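Local coordinates for mannosylglycerate hydrolase MGH1-like glycoside hydrolase domain-containing protein (Thermus thermophilus HB8, PDB 4WVA) that hydrolyses mannosylglycerate, a solute made by thermophiles under osmotic stress, to mannose and glycerate, and also cleaves glucosylglycerate, at residues Gln53-Leu58 with Thr109-Leu114; Tyr113-Asp118 with Val253-Asp258; Pro133-Phe138 with Arg246-Leu251; Ala250-Val253 with Asp258-Glu261. One frame throughout, in Å; residues are numbered along the deposited sequence.

Contact 1: Gln53-Leu58 with Thr109-Leu114; sequences QELLCL and TVVRYL
Leu55 reaches from helix 48-62 to Val110, Val111 and Leu114 on helix 107-117, two helices of the (alpha/alpha)6-barrel of this GH63 hydrolase. The helices run roughly antiparallel, with 139° between the N-to-C directions of the two segments. The short axes stay 11.4 Å apart at their closest, so side chains alone bridge the gap.

All of the direct packing is apolar, and one methyl group carries it. Leu55 has CG anti to its own carbonyl carbon (chi1 -55°), and the extended second torsion sends CD1 on toward the other helix. There CD1 lies among three methyls. Val111 CG2 approaches to 3.6 Å from Leu55 CD1, as the two side chains slide past one another in opposite senses. Leu114 meets Leu55 at a slant. Val110 and Leu114, one helical turn apart, offer methyls to the same leucine. All four residues are buried.

Polar groups work around this apolar patch and not across it. Glu54 turns to Arg50, Ser36 and Thr21. Thr109 and Arg112 both hold Asp247 of helix 235-254, and Arg112 also bonds to Ala275 O of the second subunit. Leu33, which probably binds substrate, has its side chain about 8 Å from that of Leu55.

Two further methyl approaches complete the set: Leu55 CD1 is 3.9 Å from Leu114 CD1 and 4.0 Å from Val110 CG1.

Contact 2: Tyr113-Asp118 with Val253-Asp258; sequences YLYEKD and VLLQED
The C-terminal ends of two barrel helices meet here, where Tyr115 and Glu116 of helix 107-117 face Leu254 of helix 235-254 and the next residue, Leu255. Tyr115 has CG anti to the backbone N (chi1 175°), which carries its ring across to both leucines. Leu254 CD1 sits at the ring edge, near the ring plane, 4.1 Å from Tyr115 CE2. Leu255 CD2 comes in obliquely, 4.0 Å from Tyr115 CZ. The phenol oxygen passes this methyl and bonds to Gly292 O of the second subunit. An alanine in place of Tyr115 would probably open a gap beside the two leucines and leave that carbonyl without its phenol partner.

Glu116 touches Leu254 too, with OE2 3.9 Å from Leu254 CD1. The two side chains cross at about a right angle, and the carboxylate is paired with Arg112. Beyond the leucines, Val253 O accepts from both Gln256 N and Gln256 NE2. The side-chain hydrogen bond from Gln256 NE2 to Val253 O, 3.0 Å long, is nearly straight at 170° and lies in the carbonyl plane. Gln256 has positive phi, and the turn that closes helix 235-254 is a Schellman motif.

Contact 3: Pro133-Phe138 with Arg246-Leu251; sequences PKLLAF and RDLYAL
Leu135 and Leu136 of helix 121-146 pack against Leu248 and Leu251 of helix 235-254, joining two helices of the (alpha/alpha)6-barrel. The segments run roughly antiparallel, at 144° between N-to-C directions. Their axes approach to 11.1 Å. The backbones come nearest at Leu136 and Leu248, whose CA atoms are 7.8 Å apart.

The interaction is entirely between aliphatic groups, and Leu248 does most of the touching. Its CG stands anti to the backbone N (chi1 -168°), and its two methyls part to meet successive residues of the other helix. Leu248 CD1 rests 3.7 Å from Leu135 CB and 4.0 Å from Leu135 CD1. These two leucines slide past one another in opposite directions. Leu248 CD2 turns to Leu136 instead, 4.2 Å from Leu136 CA, so it lies over the helix backbone as well as beside a side chain. A looser methyl pair, Leu135 CD1 and Leu251 CD1 at 4.5 Å, extends the patch by one turn along helix 235-254.

Charged groups belong to other faces of the same helix. Asp247 forms a salt bridge with Arg243, and Arg246 pairs with Glu270.

Neighbouring helices continue the apolar packing. Leu135 also touches Phe59 of helix 48-62 and Val107 of helix 107-117. Leu251 packs on Val111 and Tyr115 of helix 107-117, while Leu136 reaches Trp265 of helix 260-275. The contact is thus flanked by three further helices.

Contact 4: Ala250-Val253 with Asp258-Glu261; sequences ALAV and DPYE
Val253 holds CG1 anti to its backbone N (chi1 177°), and this leaves CG2 on the side that meets Pro259. Val253 CG2 lies 4.0 Å from Pro259 CG, with the two side chains set at a slant. Ala252 needs no torsion to reach the same ring. Its CB points at Pro259 and stands 3.8 Å from Pro259 CB. The CA atoms of Ala252 and Pro259 are 5.8 Å apart, a close approach that the small alanine side chain allows.

The contact closes the short turn between helix 235-254 and helix 260-275. Pro259 occupies the N-cap position of the second helix. Just before it, Asp258 OD2 accepts from Tyr260 N at 2.8 Å, nearly along the carboxylate C-O axis, and forms an Asx turn. The other oxygen, Asp258 OD1, makes a salt bridge to Arg150 of the second subunit. Arg150 of that subunit also makes a cation-pi contact with Tyr260.

The chemistry is therefore divided. Small apolar groups pack the two helix ends together, while one aspartate both fixes the turn before the new helix and ties it to the neighbouring subunit.

Overall arrangement
All four contacts bury apolar side chains, but their depth differs. Contact 1 lies nearest the centre of the chain, about 14 Å between centres, and contact 3 follows at about 17 Å. Both join mid-helix segments through aliphatic groups. Contacts 2 and 4, at about 22 and 24 Å, lie at helix ends, where a tyrosine, a proline and capping turns enter. All four adjoin the second subunit; in contacts 2 and 4, Tyr115 and Asp258 bond to it. Helix 107-117 serves contacts 1 and 2; helix 235-254 serves contacts 2, 3 and 4. A charged network joins contacts 1 and 3, whereas Tyr249 packs on Pro259 between contacts 3 and 4.

Contact 1: Gln53-Leu58 with Thr109-Leu114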
loop_
_atom_site.group_PDB
_atom_site.type_symbol
_atom_site.label_atom_id
_atom_site.label_comp_id
_atom_site.label_asym_id
_atom_site.label_seq_id
_atom_site.Cartn_x
_atom_site.Cartn_y
_atom_site.Cartn_z
ATOM N N GLN A 53 9.732 -27.609 19.249
ATOM C CA GLN A 53 8.930 -28.380 20.191
ATOM C C GLN A 53 7.992 -27.493 21.000
ATOM O O GLN A 53 6.851 -27.876 21.275
ATOM C CB GLN A 53 9.828 -29.219 21.107
ATOM C CG GLN A 53 10.437 -30.436 20.421
ATOM C CD GLN A 53 9.389 -31.438 19.954
ATOM O OE1 GLN A 53 8.321 -31.592 20.584
ATOM N NE2 GLN A 53 9.672 -32.118 18.840
ATOM N N GLU A 54 8.478 -26.310 21.380
ATOM C CA GLU A 54 7.660 -25.326 22.079
ATOM C C GLU A 54 6.331 -25.117 21.363
ATOM O O GLU A 54 5.282 -25.061 22.007
ATOM C CB GLU A 54 8.392 -23.979 22.227
ATOM C CG GLU A 54 7.688 -23.005 23.166
ATOM C CD GLU A 54 7.942 -23.267 24.639
ATOM O OE1 GLU A 54 8.985 -23.878 24.963
ATOM O OE2 GLU A 54 7.119 -22.816 25.478
ATOM N N LEU A 55 6.377 -24.961 20.036
ATOM C CA LEU A 55 5.174 -24.621 19.286
ATOM C C LEU A 55 4.371 -25.875 18.937
ATOM O O LEU A 55 3.146 -25.839 18.863
ATOM C CB LEU A 55 5.541 -23.838 18.038
ATOM C CG LEU A 55 6.377 -22.587 18.339
ATOM C CD1 LEU A 55 6.622 -21.846 17.043
ATOM C CD2 LEU A 55 5.703 -21.727 19.402
ATOM N N LEU A 56 5.040 -26.997 18.704
ATOM C CA LEU A 56 4.296 -28.246 18.505
ATOM C C LEU A 56 3.428 -28.503 19.718
ATOM O O LEU A 56 2.262 -28.910 19.605
ATOM C CB LEU A 56 5.240 -29.432 18.324
ATOM C CG LEU A 56 6.054 -29.452 17.037
ATOM C CD1 LEU A 56 7.064 -30.594 17.051
ATOM C CD2 LEU A 56 5.117 -29.605 15.877
ATOM N N CYS A 57 4.013 -28.304 20.894
ATOM C CA CYS A 57 3.304 -28.574 22.143
ATOM C C CYS A 57 2.078 -27.664 22.282
ATOM O O CYS A 57 0.991 -28.113 22.619
ATOM C CB CYS A 57 4.261 -28.392 23.310
ATOM S SG CYS A 57 3.557 -28.741 24.927
ATOM N N LEU A 58 2.268 -26.364 22.027
ATOM C CA LEU A 58 1.175 -25.407 22.067
ATOM C C LEU A 58 -0.026 -25.856 21.206
ATOM O O LEU A 58 -1.174 -25.847 21.669
ATOM C CB LEU A 58 1.686 -24.035 21.621
ATOM C CG LEU A 58 0.659 -22.909 21.547
ATOM C CD1 LEU A 58 0.013 -22.623 22.883
ATOM C CD2 LEU A 58 1.337 -21.667 20.970
ATOM N N THR A 109 4.498 -15.850 12.537
ATOM C CA THR A 109 5.726 -15.086 12.311
ATOM C C THR A 109 6.938 -15.857 12.832
ATOM O O THR A 109 7.979 -15.939 12.162
ATOM C CB THR A 109 5.575 -13.719 12.977
ATOM O OG1 THR A 109 4.558 -13.003 12.287
ATOM C CG2 THR A 109 6.885 -12.905 12.936
ATOM N N VAL A 110 6.786 -16.448 14.009
ATOM C CA VAL A 110 7.859 -17.237 14.594
ATOM C C VAL A 110 8.066 -18.519 13.787
ATOM O O VAL A 110 9.196 -18.903 13.513
ATOM C CB VAL A 110 7.636 -17.494 16.099
ATOM C CG1 VAL A 110 8.686 -18.455 16.632
ATOM C CG2 VAL A 110 7.650 -16.188 16.876
ATOM N N VAL A 111 6.978 -19.166 13.382
ATOM C CA VAL A 111 7.095 -20.381 12.577
ATOM C C VAL A 111 7.824 -20.104 11.242
ATOM O O VAL A 111 8.669 -20.905 10.810
ATOM C CB VAL A 111 5.733 -21.068 12.372
ATOM C CG1 VAL A 111 5.858 -22.180 11.354
ATOM C CG2 VAL A 111 5.198 -21.628 13.698
ATOM N N ARG A 112 7.523 -18.984 10.595
ATOM C CA ARG A 112 8.212 -18.642 9.343
ATOM C C ARG A 112 9.723 -18.522 9.597
ATOM O O ARG A 112 10.549 -19.014 8.825
ATOM C CB ARG A 112 7.677 -17.348 8.737
ATOM C CG ARG A 112 8.444 -16.970 7.477
ATOM C CD ARG A 112 7.972 -15.657 6.878
ATOM N NE ARG A 112 8.751 -15.336 5.679
ATOM C CZ ARG A 112 8.572 -14.246 4.928
ATOM N NH1 ARG A 112 7.653 -13.352 5.232
ATOM N NH2 ARG A 112 9.341 -14.047 3.860
ATOM N N TYR A 113 10.090 -17.858 10.674
ATOM C CA TYR A 113 11.495 -17.705 11.020
ATOM C C TYR A 113 12.164 -19.058 11.286
ATOM O O TYR A 113 13.246 -19.349 10.743
ATOM C CB TYR A 113 11.693 -16.808 12.246
ATOM C CG TYR A 113 13.146 -16.609 12.527
ATOM C CD1 TYR A 113 13.866 -15.649 11.832
ATOM C CD2 TYR A 113 13.821 -17.433 13.424
ATOM C CE1 TYR A 113 15.208 -15.489 12.054
ATOM C CE2 TYR A 113 15.171 -17.286 13.633
ATOM C CZ TYR A 113 15.848 -16.305 12.955
ATOM O OH TYR A 113 17.197 -16.148 13.176
ATOM N N LEU A 114 11.538 -19.891 12.110
ATOM C CA LEU A 114 12.083 -21.244 12.348
ATOM C C LEU A 114 12.223 -22.015 11.039
ATOM O O LEU A 114 13.239 -22.689 10.805
ATOM C CB LEU A 114 11.239 -22.036 13.333
ATOM C CG LEU A 114 11.072 -21.431 14.730
ATOM C CD1 LEU A 114 10.214 -22.355 15.567
ATOM C CD2 LEU A 114 12.407 -21.131 15.413
#

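Contact 2: Tyr113-Asp118 with Val253-Asp258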
loop_
_atom_site.group_PDB
_atom_site.type_symbol
_atom_site.label_atom_id
_atom_site.label_comp_id
_atom_site.label_asym_id
_atom_site.label_seq_id
_atom_site.Cartn_x
_atom_site.Cartn_y
_atom_site.Cartn_z
ATOM N N TYR A 113 10.090 -17.858 10.674
ATOM C CA TYR A 113 11.495 -17.705 11.020
ATOM C C TYR A 113 12.164 -19.058 11.286
ATOM O O TYR A 113 13.246 -19.349 10.743
ATOM C CB TYR A 113 11.693 -16.808 12.246
ATOM C CG TYR A 113 13.146 -16.609 12.527
ATOM C CD1 TYR A 113 13.866 -15.649 11.832
ATOM C CD2 TYR A 113 13.821 -17.433 13.424
ATOM C CE1 TYR A 113 15.208 -15.489 12.054
ATOM C CE2 TYR A 113 15.171 -17.286 13.633
ATOM C CZ TYR A 113 15.848 -16.305 12.955
ATOM O OH TYR A 113 17.197 -16.148 13.176
ATOM N N LEU A 114 11.538 -19.891 12.110
ATOM C CA LEU A 114 12.083 -21.244 12.348
ATOM C C LEU A 114 12.223 -22.015 11.039
ATOM O O LEU A 114 13.239 -22.689 10.805
ATOM C CB LEU A 114 11.239 -22.036 13.333
ATOM C CG LEU A 114 11.072 -21.431 14.730
ATOM C CD1 LEU A 114 10.214 -22.355 15.567
ATOM C CD2 LEU A 114 12.407 -21.131 15.413
ATOM N N TYR A 115 11.207 -21.907 10.186
ATOM C CA TYR A 115 11.216 -22.629 8.921
ATOM C C TYR A 115 12.366 -22.194 8.014
ATOM O O TYR A 115 13.079 -23.025 7.444
ATOM C CB TYR A 115 9.871 -22.512 8.180
ATOM C CG TYR A 115 9.946 -23.166 6.828
ATOM C CD1 TYR A 115 10.125 -24.544 6.721
ATOM C CD2 TYR A 115 9.911 -22.422 5.658
ATOM C CE1 TYR A 115 10.208 -25.158 5.494
ATOM C CE2 TYR A 115 10.010 -23.030 4.417
ATOM C CZ TYR A 115 10.159 -24.409 4.339
ATOM O OH TYR A 115 10.261 -25.057 3.122
ATOM N N GLU A 116 12.568 -20.886 7.900
ATOM C CA GLU A 116 13.550 -20.362 6.945
ATOM C C GLU A 116 14.980 -20.522 7.448
ATOM O O GLU A 116 15.914 -20.652 6.636
ATOM C CB GLU A 116 13.272 -18.888 6.635
ATOM C CG GLU A 116 12.001 -18.671 5.816
ATOM C CD GLU A 116 11.758 -17.220 5.460
ATOM O OE1 GLU A 116 12.497 -16.360 5.971
ATOM O OE2 GLU A 116 10.829 -16.929 4.699
ATOM N N LYS A 117 15.162 -20.513 8.764
ATOM C CA LYS A 117 16.519 -20.451 9.341
ATOM C C LYS A 117 17.048 -21.728 9.989
ATOM O O LYS A 117 18.243 -21.787 10.351
ATOM C CB LYS A 117 16.634 -19.314 10.362
ATOM C CG LYS A 117 16.383 -17.929 9.806
ATOM C CD LYS A 117 17.337 -17.569 8.697
ATOM C CE LYS A 117 17.075 -16.158 8.195
ATOM N NZ LYS A 117 18.245 -15.721 7.397
ATOM N N ASP A 118 16.200 -22.725 10.193
ATOM C CA ASP A 118 16.659 -23.978 10.775
ATOM C C ASP A 118 17.760 -24.545 9.868
ATOM O O ASP A 118 17.557 -24.654 8.672
ATOM C CB ASP A 118 15.492 -24.957 10.862
ATOM C CG ASP A 118 15.828 -26.234 11.617
ATOM O OD1 ASP A 118 17.032 -26.593 11.771
ATOM O OD2 ASP A 118 14.850 -26.884 12.051
ATOM N N VAL A 253 3.208 -20.175 0.277
ATOM C CA VAL A 253 3.824 -20.190 -1.056
ATOM C C VAL A 253 5.038 -21.116 -1.058
ATOM O O VAL A 253 5.205 -21.919 -1.997
ATOM C CB VAL A 253 4.203 -18.780 -1.565
ATOM C CG1 VAL A 253 4.899 -18.877 -2.913
ATOM C CG2 VAL A 253 2.962 -17.916 -1.707
ATOM N N LEU A 254 5.892 -20.996 -0.046
ATOM C CA LEU A 254 7.100 -21.827 0.046
ATOM C C LEU A 254 6.795 -23.321 0.128
ATOM O O LEU A 254 7.521 -24.135 -0.462
ATOM C CB LEU A 254 7.975 -21.388 1.210
ATOM C CG LEU A 254 8.647 -20.016 1.037
ATOM C CD1 LEU A 254 9.240 -19.545 2.329
ATOM C CD2 LEU A 254 9.727 -20.070 -0.042
ATOM N N LEU A 255 5.714 -23.656 0.815
ATOM C CA LEU A 255 5.252 -25.053 0.974
ATOM C C LEU A 255 4.342 -25.521 -0.171
ATOM O O LEU A 255 3.895 -26.680 -0.200
ATOM C CB LEU A 255 4.515 -25.216 2.305
ATOM C CG LEU A 255 5.302 -25.006 3.590
ATOM C CD1 LEU A 255 4.357 -25.163 4.771
ATOM C CD2 LEU A 255 6.498 -25.934 3.715
ATOM N N GLN A 256 4.057 -24.628 -1.108
ATOM C CA GLN A 256 3.194 -24.916 -2.250
ATOM C C GLN A 256 1.784 -25.325 -1.832
ATOM O O GLN A 256 1.242 -26.336 -2.293
ATOM C CB GLN A 256 3.873 -25.900 -3.228
ATOM C CG GLN A 256 5.105 -25.283 -3.900
ATOM C CD GLN A 256 4.734 -24.316 -5.008
ATOM O OE1 GLN A 256 4.556 -24.717 -6.171
ATOM N NE2 GLN A 256 4.596 -23.037 -4.665
ATOM N N GLU A 257 1.206 -24.502 -0.954
ATOM C CA GLU A 257 -0.205 -24.552 -0.594
ATOM C C GLU A 257 -0.909 -23.321 -1.186
ATOM O O GLU A 257 -0.258 -22.331 -1.502
ATOM C CB GLU A 257 -0.355 -24.574 0.926
ATOM C CG GLU A 257 0.262 -25.796 1.574
ATOM C CD GLU A 257 -0.526 -27.064 1.273
ATOM O OE1 GLU A 257 -1.645 -26.953 0.737
ATOM O OE2 GLU A 257 -0.013 -28.163 1.541
ATOM N N ASP A 258 -2.225 -23.393 -1.365
ATOM C CA ASP A 258 -2.981 -22.304 -2.004
ATOM C C ASP A 258 -3.249 -21.243 -0.924
ATOM O O ASP A 258 -3.897 -21.533 0.063
ATOM C CB ASP A 258 -4.287 -22.853 -2.618
ATOM C CG ASP A 258 -5.123 -21.783 -3.303
ATOM O OD1 ASP A 258 -5.579 -21.973 -4.469
ATOM O OD2 ASP A 258 -5.348 -20.740 -2.680
#

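Contact 3: Pro133-Phe138 with Arg246-Leu251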
loop_
_atom_site.group_PDB
_atom_site.type_symbol
_atom_site.label_atom_id
_atom_site.label_comp_id
_atom_site.label_asym_id
_atom_site.label_seq_id
_atom_site.Cartn_x
_atom_site.Cartn_y
_atom_site.Cartn_z
ATOM N N PRO A 133 -1.267 -26.297 8.466
ATOM C CA PRO A 133 -2.742 -26.372 8.495
ATOM C C PRO A 133 -3.337 -26.024 9.865
ATOM O O PRO A 133 -4.461 -25.534 9.957
ATOM C CB PRO A 133 -3.047 -27.825 8.115
ATOM C CG PRO A 133 -1.790 -28.569 8.296
ATOM C CD PRO A 133 -0.638 -27.608 8.247
ATOM N N LYS A 134 -2.558 -26.217 10.921
ATOM C CA LYS A 134 -2.967 -25.824 12.263
ATOM C C LYS A 134 -2.993 -24.298 12.443
ATOM O O LYS A 134 -3.941 -23.747 12.993
ATOM C CB LYS A 134 -2.047 -26.486 13.293
ATOM C CG LYS A 134 -2.078 -28.005 13.210
ATOM C CD LYS A 134 -1.297 -28.650 14.335
ATOM C CE LYS A 134 -1.277 -30.164 14.207
ATOM N NZ LYS A 134 -2.645 -30.732 14.327
ATOM N N LEU A 135 -1.937 -23.620 11.986
ATOM C CA LEU A 135 -1.924 -22.163 11.948
ATOM C C LEU A 135 -3.101 -21.616 11.129
ATOM O O LEU A 135 -3.805 -20.690 11.541
ATOM C CB LEU A 135 -0.621 -21.676 11.301
ATOM C CG LEU A 135 0.644 -21.798 12.143
ATOM C CD1 LEU A 135 1.891 -21.715 11.290
ATOM C CD2 LEU A 135 0.646 -20.672 13.169
ATOM N N LEU A 136 -3.299 -22.197 9.957
ATOM C CA LEU A 136 -4.355 -21.754 9.059
ATOM C C LEU A 136 -5.723 -21.888 9.747
ATOM O O LEU A 136 -6.574 -21.009 9.635
ATOM C CB LEU A 136 -4.301 -22.566 7.767
ATOM C CG LEU A 136 -5.249 -22.182 6.642
ATOM C CD1 LEU A 136 -4.900 -20.817 6.083
ATOM C CD2 LEU A 136 -5.194 -23.240 5.555
ATOM N N ALA A 137 -5.921 -22.991 10.467
ATOM C CA ALA A 137 -7.186 -23.224 11.167
ATOM C C ALA A 137 -7.400 -22.229 12.300
ATOM O O ALA A 137 -8.526 -21.815 12.572
ATOM C CB ALA A 137 -7.250 -24.657 11.686
ATOM N N PHE A 138 -6.314 -21.826 12.968
ATOM C CA PHE A 138 -6.389 -20.821 14.004
ATOM C C PHE A 138 -6.777 -19.452 13.407
ATOM O O PHE A 138 -7.672 -18.773 13.913
ATOM C CB PHE A 138 -5.051 -20.757 14.769
ATOM C CG PHE A 138 -4.955 -19.658 15.801
ATOM C CD1 PHE A 138 -6.059 -19.233 16.543
ATOM C CD2 PHE A 138 -3.724 -19.066 16.067
ATOM C CE1 PHE A 138 -5.956 -18.248 17.494
ATOM C CE2 PHE A 138 -3.611 -18.087 17.031
ATOM C CZ PHE A 138 -4.720 -17.669 17.744
ATOM N N ARG A 246 0.810 -12.050 6.831
ATOM C CA ARG A 246 1.851 -11.881 5.825
ATOM C C ARG A 246 2.860 -13.025 5.869
ATOM O O ARG A 246 3.301 -13.546 4.826
ATOM C CB ARG A 246 2.595 -10.552 6.038
ATOM C CG ARG A 246 1.715 -9.339 5.853
ATOM C CD ARG A 246 1.778 -8.775 4.475
ATOM N NE ARG A 246 0.978 -7.548 4.360
ATOM C CZ ARG A 246 0.811 -6.906 3.215
ATOM N NH1 ARG A 246 1.408 -7.360 2.109
ATOM N NH2 ARG A 246 0.043 -5.814 3.168
ATOM N N ASP A 247 3.249 -13.418 7.077
ATOM C CA ASP A 247 4.209 -14.496 7.228
ATOM C C ASP A 247 3.615 -15.882 6.907
ATOM O O ASP A 247 4.317 -16.736 6.343
ATOM C CB ASP A 247 4.848 -14.445 8.612
ATOM C CG ASP A 247 5.721 -13.220 8.793
ATOM O OD1 ASP A 247 6.306 -12.781 7.780
ATOM O OD2 ASP A 247 5.780 -12.674 9.901
ATOM N N LEU A 248 2.342 -16.087 7.232
ATOM C CA LEU A 248 1.634 -17.303 6.871
ATOM C C LEU A 248 1.499 -17.466 5.355
ATOM O O LEU A 248 1.626 -18.576 4.832
ATOM C CB LEU A 248 0.261 -17.360 7.537
ATOM C CG LEU A 248 -0.464 -18.702 7.459
ATOM C CD1 LEU A 248 0.304 -19.791 8.200
ATOM C CD2 LEU A 248 -1.862 -18.543 8.019
ATOM N N TYR A 249 1.237 -16.350 4.669
ATOM C CA TYR A 249 1.215 -16.316 3.209
ATOM C C TYR A 249 2.549 -16.829 2.646
ATOM O O TYR A 249 2.592 -17.678 1.756
ATOM C CB TYR A 249 0.936 -14.893 2.710
ATOM C CG TYR A 249 1.214 -14.758 1.223
ATOM C CD1 TYR A 249 0.227 -15.049 0.286
ATOM C CD2 TYR A 249 2.465 -14.385 0.762
ATOM C CE1 TYR A 249 0.481 -14.975 -1.074
ATOM C CE2 TYR A 249 2.732 -14.311 -0.602
ATOM C CZ TYR A 249 1.737 -14.605 -1.508
ATOM O OH TYR A 249 2.022 -14.526 -2.862
ATOM N N ALA A 250 3.654 -16.305 3.172
ATOM C CA ALA A 250 4.969 -16.694 2.683
ATOM C C ALA A 250 5.203 -18.179 2.883
ATOM O O ALA A 250 5.650 -18.875 1.977
ATOM C CB ALA A 250 6.058 -15.865 3.360
ATOM N N LEU A 251 4.868 -18.677 4.068
ATOM C CA LEU A 251 4.914 -20.141 4.332
ATOM C C LEU A 251 4.086 -20.937 3.340
ATOM O O LEU A 251 4.564 -21.935 2.814
ATOM C CB LEU A 251 4.439 -20.461 5.745
ATOM C CG LEU A 251 5.429 -20.217 6.856
ATOM C CD1 LEU A 251 4.702 -20.136 8.192
ATOM C CD2 LEU A 251 6.498 -21.312 6.856
#

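Contact 4: Ala250-Val253 with Asp258-Glu261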
loop_
_atom_site.group_PDB
_atom_site.type_symbol
_atom_site.label_atom_id
_atom_site.label_comp_id
_atom_site.label_asym_id
_atom_site.label_seq_id
_atom_site.Cartn_x
_atom_site.Cartn_y
_atom_site.Cartn_z
ATOM N N ALA A 250 3.654 -16.305 3.172
ATOM C CA ALA A 250 4.969 -16.694 2.683
ATOM C C ALA A 250 5.203 -18.179 2.883
ATOM O O ALA A 250 5.650 -18.875 1.977
ATOM C CB ALA A 250 6.058 -15.865 3.360
ATOM N N LEU A 251 4.868 -18.677 4.068
ATOM C CA LEU A 251 4.914 -20.141 4.332
ATOM C C LEU A 251 4.086 -20.937 3.340
ATOM O O LEU A 251 4.564 -21.935 2.814
ATOM C CB LEU A 251 4.439 -20.461 5.745
ATOM C CG LEU A 251 5.429 -20.217 6.856
ATOM C CD1 LEU A 251 4.702 -20.136 8.192
ATOM C CD2 LEU A 251 6.498 -21.312 6.856
ATOM N N ALA A 252 2.855 -20.503 3.086
ATOM C CA ALA A 252 1.986 -21.175 2.122
ATOM C C ALA A 252 2.652 -21.284 0.753
ATOM O O ALA A 252 2.654 -22.353 0.130
ATOM C CB ALA A 252 0.660 -20.448 1.993
ATOM N N VAL A 253 3.208 -20.175 0.277
ATOM C CA VAL A 253 3.824 -20.190 -1.056
ATOM C C VAL A 253 5.038 -21.116 -1.058
ATOM O O VAL A 253 5.205 -21.919 -1.997
ATOM C CB VAL A 253 4.203 -18.780 -1.565
ATOM C CG1 VAL A 253 4.899 -18.877 -2.913
ATOM C CG2 VAL A 253 2.962 -17.916 -1.707
ATOM N N ASP A 258 -2.225 -23.393 -1.365
ATOM C CA ASP A 258 -2.981 -22.304 -2.004
ATOM C C ASP A 258 -3.249 -21.243 -0.924
ATOM O O ASP A 258 -3.897 -21.533 0.063
ATOM C CB ASP A 258 -4.287 -22.853 -2.618
ATOM C CG ASP A 258 -5.123 -21.783 -3.303
ATOM O OD1 ASP A 258 -5.579 -21.973 -4.469
ATOM O OD2 ASP A 258 -5.348 -20.740 -2.680
ATOM N N PRO A 259 -2.719 -20.013 -1.094
ATOM C CA PRO A 259 -2.900 -18.982 -0.072
ATOM C C PRO A 259 -4.013 -17.971 -0.370
ATOM O O PRO A 259 -4.013 -16.891 0.210
ATOM C CB PRO A 259 -1.547 -18.244 -0.092
ATOM C CG PRO A 259 -1.006 -18.467 -1.460
ATOM C CD PRO A 259 -1.811 -19.537 -2.153
ATOM N N TYR A 260 -4.946 -18.304 -1.265
ATOM C CA TYR A 260 -5.943 -17.335 -1.734
ATOM C C TYR A 260 -6.705 -16.757 -0.540
ATOM O O TYR A 260 -6.917 -15.547 -0.478
ATOM C CB TYR A 260 -6.906 -18.018 -2.728
ATOM C CG TYR A 260 -7.738 -17.115 -3.609
ATOM C CD1 TYR A 260 -9.117 -16.989 -3.407
ATOM C CD2 TYR A 260 -7.177 -16.454 -4.693
ATOM C CE1 TYR A 260 -9.895 -16.199 -4.242
ATOM C CE2 TYR A 260 -7.946 -15.666 -5.532
ATOM C CZ TYR A 260 -9.304 -15.540 -5.302
ATOM O OH TYR A 260 -10.068 -14.746 -6.137
ATOM N N GLU A 261 -7.068 -17.626 0.399
ATOM C CA GLU A 261 -7.808 -17.261 1.617
ATOM C C GLU A 261 -7.020 -16.238 2.448
ATOM O O GLU A 261 -7.542 -15.220 2.897
ATOM C CB GLU A 261 -8.055 -18.512 2.440
ATOM C CG GLU A 261 -9.049 -18.348 3.579
ATOM C CD GLU A 261 -9.392 -19.653 4.275
ATOM O OE1 GLU A 261 -10.304 -19.641 5.127
ATOM O OE2 GLU A 261 -8.752 -20.695 4.010
#